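Local atomic coordinates of periplasmic protein (Legionella pneumophila subsp. pneumophila, PDB entry 4FGQ), a protein that is probably a calcium-dependent cysteine protease of the periplasm, belonging to the bacterial transglutaminase-like proteinase family. Residues A[104-109]-A[124-129]. Sequence-based numbering, arbitrary orientation.
Sequences SDQLRI and LSFYPT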
loop_
_atom_site.group_PDB
_atom_site.type_symbol
_atom_site.label_atom_id
_atom_site.label_comp_id
_atom_site.label_asym_id
_atom_site.label_seq_id
_atom_site.Cartn_x
_atom_site.Cartn_y
_atom_site.Cartn_z
ATOM N N SER A 104 -3.972 -12.191 0.925
ATOM C CA SER A 104 -3.258 -11.287 1.834
ATOM C C SER A 104 -1.960 -11.892 2.346
ATOM O O SER A 104 -1.006 -11.167 2.632
ATOM C CB SER A 104 -4.139 -10.846 3.011
ATOM O OG SER A 104 -3.374 -10.159 3.999
ATOM N N ASP A 105 -1.899 -13.218 2.455
ATOM C CA ASP A 105 -0.660 -13.806 2.970
ATOM C C ASP A 105 0.537 -13.658 2.022
ATOM O O ASP A 105 1.684 -13.823 2.438
ATOM C CB ASP A 105 -0.828 -15.254 3.485
ATOM C CG ASP A 105 -1.277 -16.228 2.410
ATOM O OD1 ASP A 105 -1.415 -17.425 2.738
ATOM O OD2 ASP A 105 -1.503 -15.821 1.251
ATOM N N GLN A 106 0.283 -13.301 0.766
ATOM C CA GLN A 106 1.386 -13.048 -0.165
ATOM C C GLN A 106 1.850 -11.604 -0.160
ATOM O O GLN A 106 2.740 -11.238 -0.924
ATOM C CB GLN A 106 0.975 -13.409 -1.592
ATOM C CG GLN A 106 0.681 -14.877 -1.753
ATOM C CD GLN A 106 0.402 -15.254 -3.196
ATOM O OE1 GLN A 106 -0.703 -15.692 -3.535
ATOM N NE2 GLN A 106 1.406 -15.084 -4.056
ATOM N N LEU A 107 1.223 -10.779 0.667
ATOM C CA LEU A 107 1.521 -9.354 0.664
ATOM C C LEU A 107 1.978 -8.899 2.031
ATOM O O LEU A 107 1.307 -9.144 3.032
ATOM C CB LEU A 107 0.280 -8.556 0.259
ATOM C CG LEU A 107 -0.226 -8.799 -1.165
ATOM C CD1 LEU A 107 -1.623 -8.242 -1.320
ATOM C CD2 LEU A 107 0.714 -8.136 -2.162
ATOM N N ARG A 108 3.126 -8.232 2.082
ATOM C CA ARG A 108 3.593 -7.677 3.346
ATOM C C ARG A 108 4.080 -6.273 3.140
ATOM O O ARG A 108 4.995 -6.045 2.348
ATOM C CB ARG A 108 4.708 -8.539 3.942
ATOM C CG ARG A 108 4.233 -9.914 4.366
ATOM C CD ARG A 108 5.304 -10.708 5.060
ATOM N NE ARG A 108 4.848 -12.078 5.307
ATOM C CZ ARG A 108 5.612 -13.045 5.811
ATOM N NH1 ARG A 108 6.875 -12.800 6.126
ATOM N NH2 ARG A 108 5.109 -14.259 5.988
ATOM N N ILE A 109 3.445 -5.328 3.828
ATOM C CA ILE A 109 3.906 -3.954 3.817
ATOM C C ILE A 109 5.248 -3.942 4.541
ATOM O O ILE A 109 5.365 -4.469 5.654
ATOM C CB ILE A 109 2.899 -3.041 4.525
ATOM C CG1 ILE A 109 1.528 -3.122 3.830
ATOM C CG2 ILE A 109 3.416 -1.603 4.567
ATOM C CD1 ILE A 109 0.363 -2.554 4.676
ATOM N N LEU A 124 5.672 -2.042 -0.615
ATOM C CA LEU A 124 4.828 -3.227 -0.481
ATOM C C LEU A 124 5.567 -4.394 -1.115
ATOM O O LEU A 124 5.992 -4.301 -2.261
ATOM C CB LEU A 124 3.482 -3.015 -1.182
ATOM C CG LEU A 124 2.548 -4.232 -1.214
ATOM C CD1 LEU A 124 2.300 -4.724 0.193
ATOM C CD2 LEU A 124 1.234 -3.824 -1.872
ATOM N N SER A 125 5.761 -5.470 -0.354
ATOM C CA SER A 125 6.443 -6.653 -0.868
ATOM C C SER A 125 5.444 -7.741 -1.233
ATOM O O SER A 125 4.552 -8.066 -0.449
ATOM C CB SER A 125 7.414 -7.206 0.187
ATOM O OG SER A 125 8.477 -6.294 0.432
ATOM N N PHE A 126 5.592 -8.305 -2.425
ATOM C CA PHE A 126 4.731 -9.403 -2.860
ATOM C C PHE A 126 5.563 -10.667 -2.888
ATOM O O PHE A 126 6.620 -10.694 -3.518
ATOM C CB PHE A 126 4.178 -9.115 -4.261
ATOM C CG PHE A 126 3.600 -10.329 -4.937
ATOM C CD1 PHE A 126 2.323 -10.769 -4.630
ATOM C CD2 PHE A 126 4.346 -11.043 -5.873
ATOM C CE1 PHE A 126 1.795 -11.896 -5.243
ATOM C CE2 PHE A 126 3.819 -12.163 -6.492
ATOM C CZ PHE A 126 2.546 -12.594 -6.176
ATOM N N TYR A 127 5.099 -11.711 -2.204
ATOM C CA TYR A 127 5.829 -12.958 -2.142
ATOM C C TYR A 127 5.126 -14.021 -2.979
ATOM O O TYR A 127 4.031 -14.459 -2.610
ATOM C CB TYR A 127 5.897 -13.446 -0.690
ATOM C CG TYR A 127 6.812 -12.633 0.200
ATOM C CD1 TYR A 127 6.410 -11.410 0.713
ATOM C CD2 TYR A 127 8.073 -13.102 0.530
ATOM C CE1 TYR A 127 7.251 -10.672 1.541
ATOM C CE2 TYR A 127 8.918 -12.366 1.349
ATOM C CZ TYR A 127 8.497 -11.160 1.845
ATOM O OH TYR A 127 9.344 -10.444 2.662
ATOM N N PRO A 128 5.748 -14.453 -4.095
ATOM C CA PRO A 128 5.196 -15.563 -4.890
ATOM C C PRO A 128 4.932 -16.811 -4.038
ATOM O O PRO A 128 3.908 -17.467 -4.223
ATOM C CB PRO A 128 6.305 -15.851 -5.906
ATOM C CG PRO A 128 6.999 -14.541 -6.067
ATOM C CD PRO A 128 6.976 -13.901 -4.695
ATOM N N THR A 129 5.869 -17.125 -3.142
ATOM C CA THR A 129 5.700 -18.086 -2.051
ATOM C C THR A 129 6.432 -17.479 -0.856
ATOM O O THR A 129 7.214 -16.546 -1.034
ATOM C CB THR A 129 6.297 -19.476 -2.361
ATOM O OG1 THR A 129 7.727 -19.417 -2.289
ATOM C CG2 THR A 129 5.828 -19.999 -3.726
HETATM O O HOH W 1 8.716 -10.637 5.559
#
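Arg108 and Ser125 form an antiparallel hydrogen-bonded pair near the open end of the beta hairpin made by strands 107-114 and 119-126. Arg108 N gives a nearly straight bond to Ser125 O (2.9 Å, 172°), and Ser125 N returns one to Arg108 O (2.9 Å). Arg108 O also accepts from Thr110 OG1, which in turn bonds Ser125 OG, so the serine hydroxyl finds its partner on the strand facing it.

Beyond the strand ends the pairing continues through Gln106, the last residue of a 3-10 turn. Its carbonyl O takes Tyr127 N at 2.7 Å, and its extended side chain reaches along the neighbouring chain to place NE2 3.1 Å from Tyr127 O. That oxygen lies close to the amide plane but receives the donor tilted 30° from its own carbonyl plane. Main chain and side chain of one residue thus satisfy both peptide polar atoms of Tyr127. The same NE2 sits 3.4 Å from Phe126 CE1, obliquely to the ring.

Leu107, Ile109, Leu124 and Phe126 project from the sheet face away from Arg108 and Ser125; of these, Leu107 and Leu124 touch helix 86-100. Leu107 CD2 meets the Phe126 ring at its edge, 4.0 Å from CD1. Leu124, whose chi1 of 175° sets CG trans to the main-chain nitrogen, carries CD1 across to Ile109 CG1.

On the Arg108 face, the arginine's CD lies 4.0 Å from Tyr127 CE1; its guanidinium is too distant from that ring for more than weak cation-pi attraction, but has a cation-pi partner in Trp165. A water in the guanidinium plane joins NH1 to Tyr127 OH. The chemistry implies a hairpin whose pairing outlasts its regular strands, with the glutamine amide substituting for a backbone donor.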